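Long-range contacts in ofchtiv-allosamidin (Ostrinia furnacalis, PDB 6JMB), which probably hydrolyses chitin as a group IV insect chitinase of glycosyl hydrolase family 18, and binds the inhibitor allosamidin in its substrate cleft: residues Val80-Trp85 against Asp119-Asp124; Gly204-Leu209 against Pro248-Thr253; Ser326-Val331 against Leu364-Thr369. All blocks are in the same frame, centred on the assembly; numbering follows the deposited sequence.

Overall arrangement
All three contacts are buried in the family 18 barrel. Contact 1 joins two neighbouring parallel barrel strands and relies on backbone hydrogen bonds, with bound allosamizoline at its end. Contact 2, across the chain's centre and about 23 Å away between centres, sets a loop against strand 243-256; one asparagine amide does most of its polar work. Contacts 1 and 2 both supply residues of the ligand pocket. Contact 3 lies farthest from the chain's centre, between two outer helices, and is almost wholly apolar. Its helices rest on strand 243-256 of contact 2 through Phe249, and Lys330 NZ lies 2.8 Å from Ala207 O. Contact 1 touches neither.

Contact 1 of 3, residues Val80-Trp85 against Asp119-Asp124; sequences VAVGGW and DGLDVD. With AMI (allosamizoline), chain C; NAA (2-acetamido-2-deoxy-beta-D-allopyranose), chain B.
Val80 and Val82 alternate with Asp122 and Asp124 in the parallel hydrogen bonding between two strands of the TIM barrel. Val80 N donates to Gly120 O at 3.2 Å, and Val80 O receives Asp122 N at 2.8 Å. Val82 uses its N and O in the same way with Asp122 O and Asp124 N. The pairing continues past the strand end, where Gly84 N meets Asp124 O at 2.8 Å. At the backbone angles of Gly83 and Gly84 a CB on either residue would be jammed against the preceding carbonyl O, and on Gly83 it would also strike Asp124 O.

The apolar contacts lie on the face turned to helix 99-116. Leu121 CD1 reaches between the two valines, 3.9 Å from Val82 CG1 and 4.0 Å from Val80 CG1, with Phe105 and Ile113 packing on it from the helix. On the other face Ala81 CB rests beside the Asp122 carboxylate, whose OD2 bonds Tyr9 OH and whose OD1 bonds Thr162 OG1.

Polar ligand contacts occupy the C-terminal ends. In Asp124 a chi1 of 180° swings the carboxylate away from the backbone N and brings OD2 to within 2.8 Å of N2 of allosamizoline, while its CG lies 3.4 Å from the ligand's C8. Trp85 N donates an almost straight bond to O3 of allosamizoline at 2.9 Å. Replacing Asp124 with alanine would probably leave N2 without its carboxylate mate and open a gap beside C8.

Asp122, Asp124 and nearby Glu126 belong to the DxxDxDxE signature of family 18. The strand pairing thus fixes the backbone from which Asp124 and Trp85 meet the ring nitrogen and a hydroxyl of the inhibitor, consistent with a substrate-binding role for the C-terminal ends of these two strands.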
loop_
_atom_site.group_PDB
_atom_site.type_symbol
_atom_site.label_atom_id
_atom_site.label_comp_id
_atom_site.label_asym_id
_atom_site.label_seq_id
_atom_site.Cartn_x
_atom_site.Cartn_y
_atom_site.Cartn_z
ATOM N N VAL A 80 8.600 -7.918 7.862
ATOM C CA VAL A 80 7.816 -8.887 7.108
ATOM C C VAL A 80 6.342 -8.556 7.331
ATOM O O VAL A 80 5.930 -8.231 8.455
ATOM C CB VAL A 80 8.178 -10.336 7.492
ATOM C CG1 VAL A 80 7.771 -10.674 8.945
ATOM C CG2 VAL A 80 7.579 -11.325 6.512
ATOM N N ALA A 81 5.563 -8.573 6.253
ATOM C CA ALA A 81 4.140 -8.250 6.315
ATOM C C ALA A 81 3.306 -9.521 6.252
ATOM O O ALA A 81 3.498 -10.357 5.362
ATOM C CB ALA A 81 3.739 -7.320 5.166
ATOM N N VAL A 82 2.377 -9.664 7.197
ATOM C CA VAL A 82 1.445 -10.785 7.219
ATOM C C VAL A 82 0.085 -10.300 6.737
ATOM O O VAL A 82 -0.383 -9.226 7.141
ATOM C CB VAL A 82 1.362 -11.415 8.623
ATOM C CG1 VAL A 82 0.812 -10.421 9.662
ATOM C CG2 VAL A 82 0.543 -12.704 8.592
ATOM N N GLY A 83 -0.542 -11.080 5.866
ATOM C CA GLY A 83 -1.878 -10.764 5.412
ATOM C C GLY A 83 -1.927 -10.395 3.950
ATOM O O GLY A 83 -1.436 -11.139 3.094
ATOM N N GLY A 84 -2.525 -9.250 3.655
ATOM C CA GLY A 84 -2.727 -8.831 2.287
ATOM C C GLY A 84 -4.109 -9.197 1.782
ATOM O O GLY A 84 -4.811 -10.040 2.345
ATOM N N TRP A 85 -4.494 -8.553 0.676
ATOM C CA TRP A 85 -5.819 -8.751 0.097
ATOM C C TRP A 85 -6.121 -10.229 -0.159
ATOM O O TRP A 85 -7.186 -10.733 0.220
ATOM C CB TRP A 85 -5.917 -7.946 -1.203
ATOM C CG TRP A 85 -7.205 -8.121 -1.931
ATOM C CD1 TRP A 85 -7.418 -8.860 -3.061
ATOM C CD2 TRP A 85 -8.463 -7.539 -1.587
ATOM N NE1 TRP A 85 -8.736 -8.776 -3.437
ATOM C CE2 TRP A 85 -9.398 -7.968 -2.549
ATOM C CE3 TRP A 85 -8.889 -6.695 -0.559
ATOM C CZ2 TRP A 85 -10.737 -7.583 -2.511
ATOM C CZ3 TRP A 85 -10.219 -6.312 -0.525
ATOM C CH2 TRP A 85 -11.124 -6.755 -1.496
ATOM N N ASP A 119 13.382 -7.127 11.222
ATOM C CA ASP A 119 13.388 -6.187 12.335
ATOM C C ASP A 119 12.014 -5.969 12.941
ATOM O O ASP A 119 11.882 -5.172 13.878
ATOM C CB ASP A 119 13.978 -4.850 11.888
ATOM C CG ASP A 119 15.378 -4.997 11.378
ATOM O OD1 ASP A 119 16.274 -5.305 12.195
ATOM O OD2 ASP A 119 15.586 -4.844 10.157
ATOM N N GLY A 120 10.995 -6.649 12.442
ATOM C CA GLY A 120 9.665 -6.497 12.989
ATOM C C GLY A 120 8.615 -7.032 12.037
ATOM O O GLY A 120 8.922 -7.628 11.004
ATOM N N LEU A 121 7.363 -6.795 12.424
ATOM C CA LEU A 121 6.192 -7.345 11.762
ATOM C C LEU A 121 5.251 -6.216 11.373
ATOM O O LEU A 121 4.991 -5.310 12.173
ATOM C CB LEU A 121 5.442 -8.287 12.715
ATOM C CG LEU A 121 4.147 -8.911 12.188
ATOM C CD1 LEU A 121 4.442 -9.913 11.083
ATOM C CD2 LEU A 121 3.359 -9.567 13.314
ATOM N N ASP A 122 4.736 -6.281 10.151
ATOM C CA ASP A 122 3.659 -5.418 9.692
ATOM C C ASP A 122 2.413 -6.278 9.552
ATOM O O ASP A 122 2.456 -7.336 8.915
ATOM C CB ASP A 122 4.026 -4.805 8.337
ATOM C CG ASP A 122 2.958 -3.878 7.808
ATOM O OD1 ASP A 122 2.522 -2.969 8.551
ATOM O OD2 ASP A 122 2.547 -4.052 6.641
ATOM N N VAL A 123 1.312 -5.847 10.159
ATOM C CA VAL A 123 0.061 -6.599 10.114
ATOM C C VAL A 123 -0.870 -5.937 9.108
ATOM O O VAL A 123 -1.236 -4.762 9.264
ATOM C CB VAL A 123 -0.592 -6.702 11.500
ATOM C CG1 VAL A 123 -1.840 -7.569 11.421
ATOM C CG2 VAL A 123 0.394 -7.281 12.507
ATOM N N ASP A 124 -1.240 -6.690 8.069
ATOM C CA ASP A 124 -2.119 -6.231 6.998
ATOM C C ASP A 124 -3.322 -7.166 6.881
ATOM O O ASP A 124 -3.528 -7.815 5.851
ATOM C CB ASP A 124 -1.323 -6.168 5.685
ATOM C CG ASP A 124 -2.150 -5.702 4.504
ATOM O OD1 ASP A 124 -3.150 -4.985 4.700
ATOM O OD2 ASP A 124 -1.787 -6.052 3.365
HETATM C C1 AMI C . -2.601 -3.197 -0.714
HETATM C C2 AMI C . -2.662 -4.598 0.019
HETATM C C3 AMI C . -2.167 -5.534 -0.966
HETATM C C4 AMI C . -2.608 -4.921 -2.358
HETATM C C5 AMI C . -2.212 -3.533 -2.180
HETATM C C6 AMI C . -2.889 -2.556 -3.209
HETATM C C7 AMI C . -1.193 -3.266 1.000
HETATM C C8 AMI C . 0.112 -3.629 3.155
HETATM C C9 AMI C . 0.435 -1.471 1.811
HETATM N N2 AMI C . -1.888 -4.483 1.067
HETATM N N7 AMI C . -0.218 -2.795 1.992
HETATM O O3 AMI C . -2.682 -6.842 -0.723
HETATM O O4 AMI C . -1.907 -5.426 -3.487
HETATM O O6 AMI C . -4.289 -2.736 -3.146
HETATM O O7 AMI C . -1.504 -2.499 -0.082
HETATM C C1 NAA B . -2.441 -6.605 -4.005
HETATM C C2 NAA B . -1.961 -6.789 -5.435
HETATM C C3 NAA B . -2.341 -8.107 -5.997
HETATM C C4 NAA B . -1.840 -9.234 -5.114
HETATM C C5 NAA B . -2.362 -9.034 -3.698
HETATM C C6 NAA B . -1.867 -10.071 -2.736
HETATM C C7 NAA B . -1.722 -4.597 -6.738
HETATM C C8 NAA B . -2.398 -3.427 -7.461
HETATM N N2 NAA B . -2.603 -5.653 -6.181
HETATM O O3 NAA B . -3.798 -8.141 -6.102
HETATM O O4 NAA B . -2.290 -10.528 -5.564
HETATM O O5 NAA B . -1.899 -7.737 -3.206
HETATM O O6 NAA B . -2.484 -9.822 -1.491
HETATM O O7 NAA B . -0.557 -4.675 -6.634
#

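Contact 2 of 3, residues Gly204-Leu209 against Pro248-Thr253; sequences GHNAPL and PFYGRT
Asn206 and Arg252 bring their backbones closest, CA to CA 6.4 Å, too far for strand pairing, so this loop meets a strand of the TIM barrel through side chains. A chi1 of -174° extends the Asn206 side chain away from its own backbone N, and the amide reaches in among Pro248, Tyr250 and Arg252. Its ND2 lies 3.5 Å from Tyr250 CE2. The amide and ring planes are 57° apart. Asn206 ND2 is also 3.5 Å from Pro248 CB. The direct bond from ND2 to Tyr250 O is weak, at 3.3 Å. Beside it Ala207 CB packs on the Pro248 ring, 3.9 Å from CG.

The other end of the amide turns to Arg252: OD1 lies at the edge of the guanidinium, near its plane, and accepts from the backbone N of Asp194. Arg252 NH2 forms a salt bridge with Asp194 OD1, which also bonds Tyr250 OH. Since Asp194 OD2 bonds allosamizoline and the Tyr250 ring touches the ligand, Asn206 acts as a second-shell residue of the inhibitor pocket. A water bridges the same two atoms as the weak bond, accepting from Asn206 ND2 at 3.0 Å and donating to Tyr250 O at 2.8 Å.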
loop_
_atom_site.group_PDB
_atom_site.type_symbol
_atom_site.label_atom_id
_atom_site.label_comp_id
_atom_site.label_asym_id
_atom_site.label_seq_id
_atom_site.Cartn_x
_atom_site.Cartn_y
_atom_site.Cartn_z
ATOM N N GLY A 204 -12.884 6.766 -11.961
ATOM C CA GLY A 204 -12.522 7.537 -10.786
ATOM C C GLY A 204 -11.048 7.349 -10.515
ATOM O O GLY A 204 -10.399 6.455 -11.068
ATOM N N HIS A 205 -10.523 8.211 -9.659
ATOM C CA HIS A 205 -9.093 8.215 -9.403
ATOM C C HIS A 205 -8.720 7.201 -8.334
ATOM O O HIS A 205 -9.442 7.000 -7.352
ATOM C CB HIS A 205 -8.611 9.605 -8.996
ATOM C CG HIS A 205 -8.879 10.653 -10.031
ATOM N ND1 HIS A 205 -8.396 10.575 -11.319
ATOM C CD2 HIS A 205 -9.589 11.804 -9.964
ATOM C CE1 HIS A 205 -8.792 11.637 -11.999
ATOM N NE2 HIS A 205 -9.515 12.399 -11.199
ATOM N N ASN A 206 -7.570 6.573 -8.540
ATOM C CA ASN A 206 -7.046 5.615 -7.577
ATOM C C ASN A 206 -6.676 6.310 -6.273
ATOM O O ASN A 206 -6.908 5.769 -5.184
ATOM C CB ASN A 206 -5.830 4.943 -8.219
ATOM C CG ASN A 206 -5.259 3.811 -7.396
ATOM O OD1 ASN A 206 -5.977 3.078 -6.712
ATOM N ND2 ASN A 206 -3.947 3.640 -7.489
ATOM N N ALA A 207 -6.131 7.521 -6.362
ATOM C CA ALA A 207 -5.704 8.244 -5.171
ATOM C C ALA A 207 -5.879 9.746 -5.354
ATOM O O ALA A 207 -4.899 10.498 -5.303
ATOM C CB ALA A 207 -4.245 7.903 -4.855
ATOM N N PRO A 208 -7.104 10.231 -5.540
ATOM C CA PRO A 208 -7.301 11.683 -5.625
ATOM C C PRO A 208 -6.987 12.325 -4.283
ATOM O O PRO A 208 -7.332 11.790 -3.229
ATOM C CB PRO A 208 -8.791 11.810 -5.955
ATOM C CG PRO A 208 -9.412 10.608 -5.302
ATOM C CD PRO A 208 -8.378 9.501 -5.367
ATOM N N LEU A 209 -6.323 13.482 -4.327
ATOM C CA LEU A 209 -6.003 14.187 -3.091
ATOM C C LEU A 209 -7.241 14.853 -2.504
ATOM O O LEU A 209 -7.491 14.767 -1.295
ATOM C CB LEU A 209 -4.910 15.220 -3.366
ATOM C CG LEU A 209 -4.090 15.788 -2.211
ATOM C CD1 LEU A 209 -3.632 14.686 -1.270
ATOM C CD2 LEU A 209 -2.891 16.535 -2.785
ATOM N N PRO A 248 0.364 5.203 -4.225
ATOM C CA PRO A 248 0.434 4.055 -5.140
ATOM C C PRO A 248 1.467 4.226 -6.245
ATOM O O PRO A 248 1.591 5.307 -6.827
ATOM C CB PRO A 248 -0.975 4.028 -5.741
ATOM C CG PRO A 248 -1.337 5.502 -5.831
ATOM C CD PRO A 248 -0.650 6.191 -4.655
ATOM N N PHE A 249 2.187 3.152 -6.568
ATOM C CA PHE A 249 3.069 3.103 -7.726
ATOM C C PHE A 249 2.417 2.358 -8.886
ATOM O O PHE A 249 3.112 1.832 -9.763
ATOM C CB PHE A 249 4.406 2.446 -7.371
ATOM C CG PHE A 249 5.373 3.334 -6.624
ATOM C CD1 PHE A 249 4.970 4.506 -5.988
ATOM C CD2 PHE A 249 6.708 2.976 -6.570
ATOM C CE1 PHE A 249 5.896 5.297 -5.302
ATOM C CE2 PHE A 249 7.635 3.758 -5.892
ATOM C CZ PHE A 249 7.233 4.923 -5.260
ATOM N N TYR A 250 1.094 2.279 -8.880
ATOM C CA TYR A 250 0.328 1.616 -9.917
ATOM C C TYR A 250 -0.896 2.476 -10.179
ATOM O O TYR A 250 -1.252 3.347 -9.377
ATOM C CB TYR A 250 -0.110 0.205 -9.479
ATOM C CG TYR A 250 -0.999 0.248 -8.255
ATOM C CD1 TYR A 250 -0.448 0.360 -6.980
ATOM C CD2 TYR A 250 -2.380 0.208 -8.369
ATOM C CE1 TYR A 250 -1.244 0.436 -5.861
ATOM C CE2 TYR A 250 -3.191 0.280 -7.244
ATOM C CZ TYR A 250 -2.610 0.393 -5.991
ATOM O OH TYR A 250 -3.393 0.466 -4.858
ATOM N N GLY A 251 -1.535 2.222 -11.320
ATOM C CA GLY A 251 -2.784 2.857 -11.668
ATOM C C GLY A 251 -3.872 1.813 -11.854
ATOM O O GLY A 251 -3.621 0.603 -11.809
ATOM N N ARG A 252 -5.094 2.296 -12.067
ATOM C CA ARG A 252 -6.238 1.423 -12.290
ATOM C C ARG A 252 -6.907 1.779 -13.610
ATOM O O ARG A 252 -6.911 2.944 -14.029
ATOM C CB ARG A 252 -7.210 1.459 -11.100
ATOM C CG ARG A 252 -6.566 0.896 -9.840
ATOM C CD ARG A 252 -7.576 0.627 -8.729
ATOM N NE ARG A 252 -6.964 -0.186 -7.678
ATOM C CZ ARG A 252 -6.791 -1.503 -7.753
ATOM N NH1 ARG A 252 -7.210 -2.172 -8.821
ATOM N NH2 ARG A 252 -6.208 -2.159 -6.751
ATOM N N THR A 253 -7.447 0.758 -14.282
ATOM C CA THR A 253 -7.843 0.875 -15.678
ATOM C C THR A 253 -9.296 0.459 -15.866
ATOM O O THR A 253 -9.799 -0.451 -15.194
ATOM C CB THR A 253 -6.935 0.044 -16.603
ATOM O OG1 THR A 253 -7.247 -1.343 -16.452
ATOM C CG2 THR A 253 -5.455 0.267 -16.280
HETATM O O HOH W 1 -2.619 5.819 -9.071
#

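Contact 3 of 3, residues Ser326-Val331 against Leu364-Thr369; sequences SMTAKV and LNTINT
Ile367 reaches between Met327 and Val331 of the neighbouring helix. Its CG1 is anti to its own carbonyl carbon (chi1 -68°), which carries the branch across to meet Met327 CG at 3.8 Å and Val331 CG2 at 4.1 Å. CG1 can touch both because Met327 and Val331 are four residues apart, on one side of their helix. The isoleucine crosses the methionine obliquely and the valine at about a right angle. Met327 is bent at chi2 and chi3 rather than extended, and this folding brings SD alongside the isoleucine, 4.0 Å from its CD1. Phe249 of the barrel strand 243-256 touches both Met327 and Ile367, joining the helix pair to the barrel wall beneath.

Toward the N-terminal side of Ile367 the contact changes character. Thr366 points its methyl, not its hydroxyl, at the other helix: CG2 sits 3.3 Å from Thr328 OG1, the two side chains crossing at about a right angle. Each threonine hydroxyl lies beside its own backbone N and turns back into its own helix, Thr328 OG1 bonding Val324 O and Thr366 OG1 bonding Pro362 O. Both polar atoms therefore have partners although no hydrogen bond spans the helices. Farther along helix 362-373, Val370 touches both Thr328 and Val331 and carries the apolar seam onward.

The axes of segments 326-331 and 364-369 run roughly parallel, 31° apart, and approach to 9.3 Å. Helix 324-336 precedes barrel strand 341-345 and helix 362-373 follows it, with Ile367 and Leu364 resting on Val6 of strand 5-11. Adjacent, roughly parallel helices packed outside the strands in this way are characteristic of the TIM barrel.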
loop_
_atom_site.group_PDB
_atom_site.type_symbol
_atom_site.label_atom_id
_atom_site.label_comp_id
_atom_site.label_asym_id
_atom_site.label_seq_id
_atom_site.Cartn_x
_atom_site.Cartn_y
_atom_site.Cartn_z
ATOM N N SER A 326 2.123 14.376 -9.590
ATOM C CA SER A 326 1.107 14.091 -8.583
ATOM C C SER A 326 1.723 13.531 -7.308
ATOM O O SER A 326 1.223 13.798 -6.213
ATOM C CB SER A 326 0.018 13.167 -9.142
ATOM O OG SER A 326 0.505 11.849 -9.363
ATOM N N MET A 327 2.810 12.767 -7.431
ATOM C CA MET A 327 3.537 12.315 -6.251
ATOM C C MET A 327 4.082 13.502 -5.468
ATOM O O MET A 327 4.028 13.520 -4.235
ATOM C CB MET A 327 4.675 11.380 -6.677
ATOM C CG MET A 327 5.256 10.525 -5.570
ATOM S SD MET A 327 4.020 9.468 -4.795
ATOM C CE MET A 327 3.592 8.350 -6.128
ATOM N N THR A 328 4.590 14.515 -6.176
ATOM C CA THR A 328 5.075 15.725 -5.512
ATOM C C THR A 328 3.961 16.387 -4.704
ATOM O O THR A 328 4.155 16.760 -3.540
ATOM C CB THR A 328 5.656 16.694 -6.547
ATOM O OG1 THR A 328 6.792 16.082 -7.175
ATOM C CG2 THR A 328 6.114 17.996 -5.874
ATOM N N ALA A 329 2.776 16.522 -5.304
ATOM C CA ALA A 329 1.648 17.110 -4.590
ATOM C C ALA A 329 1.285 16.295 -3.356
ATOM O O ALA A 329 0.955 16.859 -2.305
ATOM C CB ALA A 329 0.442 17.260 -5.527
ATOM N N LYS A 330 1.339 14.968 -3.462
ATOM C CA LYS A 330 1.014 14.116 -2.323
ATOM C C LYS A 330 2.009 14.306 -1.183
ATOM O O LYS A 330 1.612 14.398 -0.016
ATOM C CB LYS A 330 0.981 12.654 -2.772
ATOM C CG LYS A 330 -0.338 12.245 -3.442
ATOM C CD LYS A 330 -0.230 10.901 -4.161
ATOM C CE LYS A 330 -1.594 10.372 -4.604
ATOM N NZ LYS A 330 -2.195 11.191 -5.706
ATOM N N VAL A 331 3.305 14.366 -1.497
ATOM C CA VAL A 331 4.292 14.490 -0.429
ATOM C C VAL A 331 4.256 15.890 0.172
ATOM O O VAL A 331 4.450 16.065 1.383
ATOM C CB VAL A 331 5.691 14.074 -0.919
ATOM C CG1 VAL A 331 6.694 14.134 0.229
ATOM C CG2 VAL A 331 5.643 12.665 -1.493
ATOM N N LEU A 364 10.037 6.996 -6.499
ATOM C CA LEU A 364 10.669 6.849 -5.195
ATOM C C LEU A 364 11.672 7.968 -4.935
ATOM O O LEU A 364 11.739 8.503 -3.820
ATOM C CB LEU A 364 11.317 5.469 -5.100
ATOM C CG LEU A 364 11.839 5.032 -3.732
ATOM C CD1 LEU A 364 10.811 5.236 -2.633
ATOM C CD2 LEU A 364 12.256 3.575 -3.802
ATOM N N ASN A 365 12.446 8.358 -5.953
ATOM C CA ASN A 365 13.336 9.507 -5.791
ATOM C C ASN A 365 12.548 10.779 -5.503
ATOM O O ASN A 365 12.967 11.601 -4.678
ATOM C CB ASN A 365 14.224 9.681 -7.024
ATOM C CG ASN A 365 15.482 8.844 -6.953
ATOM O OD1 ASN A 365 16.358 9.087 -6.119
ATOM N ND2 ASN A 365 15.581 7.854 -7.827
ATOM N N THR A 366 11.394 10.948 -6.153
ATOM C CA THR A 366 10.557 12.114 -5.876
ATOM C C THR A 366 10.143 12.153 -4.409
ATOM O O THR A 366 10.220 13.202 -3.758
ATOM C CB THR A 366 9.327 12.107 -6.786
ATOM O OG1 THR A 366 9.743 12.244 -8.149
ATOM C CG2 THR A 366 8.404 13.265 -6.439
ATOM N N ILE A 367 9.701 11.015 -3.870
ATOM C CA ILE A 367 9.307 10.957 -2.465
ATOM C C ILE A 367 10.461 11.382 -1.567
ATOM O O ILE A 367 10.299 12.218 -0.667
ATOM C CB ILE A 367 8.804 9.548 -2.108
ATOM C CG1 ILE A 367 7.488 9.263 -2.824
ATOM C CG2 ILE A 367 8.629 9.417 -0.604
ATOM C CD1 ILE A 367 7.100 7.794 -2.809
ATOM N N ASN A 368 11.649 10.820 -1.807
ATOM C CA ASN A 368 12.797 11.125 -0.960
ATOM C C ASN A 368 13.180 12.597 -1.067
ATOM O O ASN A 368 13.492 13.240 -0.058
ATOM C CB ASN A 368 13.972 10.225 -1.343
ATOM C CG ASN A 368 13.878 8.846 -0.711
ATOM O OD1 ASN A 368 14.390 8.622 0.385
ATOM N ND2 ASN A 368 13.222 7.918 -1.396
ATOM N N THR A 369 13.147 13.144 -2.283
ATOM C CA THR A 369 13.534 14.532 -2.513
ATOM C C THR A 369 12.574 15.495 -1.826
ATOM O O THR A 369 12.999 16.426 -1.132
ATOM C CB THR A 369 13.572 14.792 -4.022
ATOM O OG1 THR A 369 14.666 14.070 -4.600
ATOM C CG2 THR A 369 13.735 16.272 -4.317
#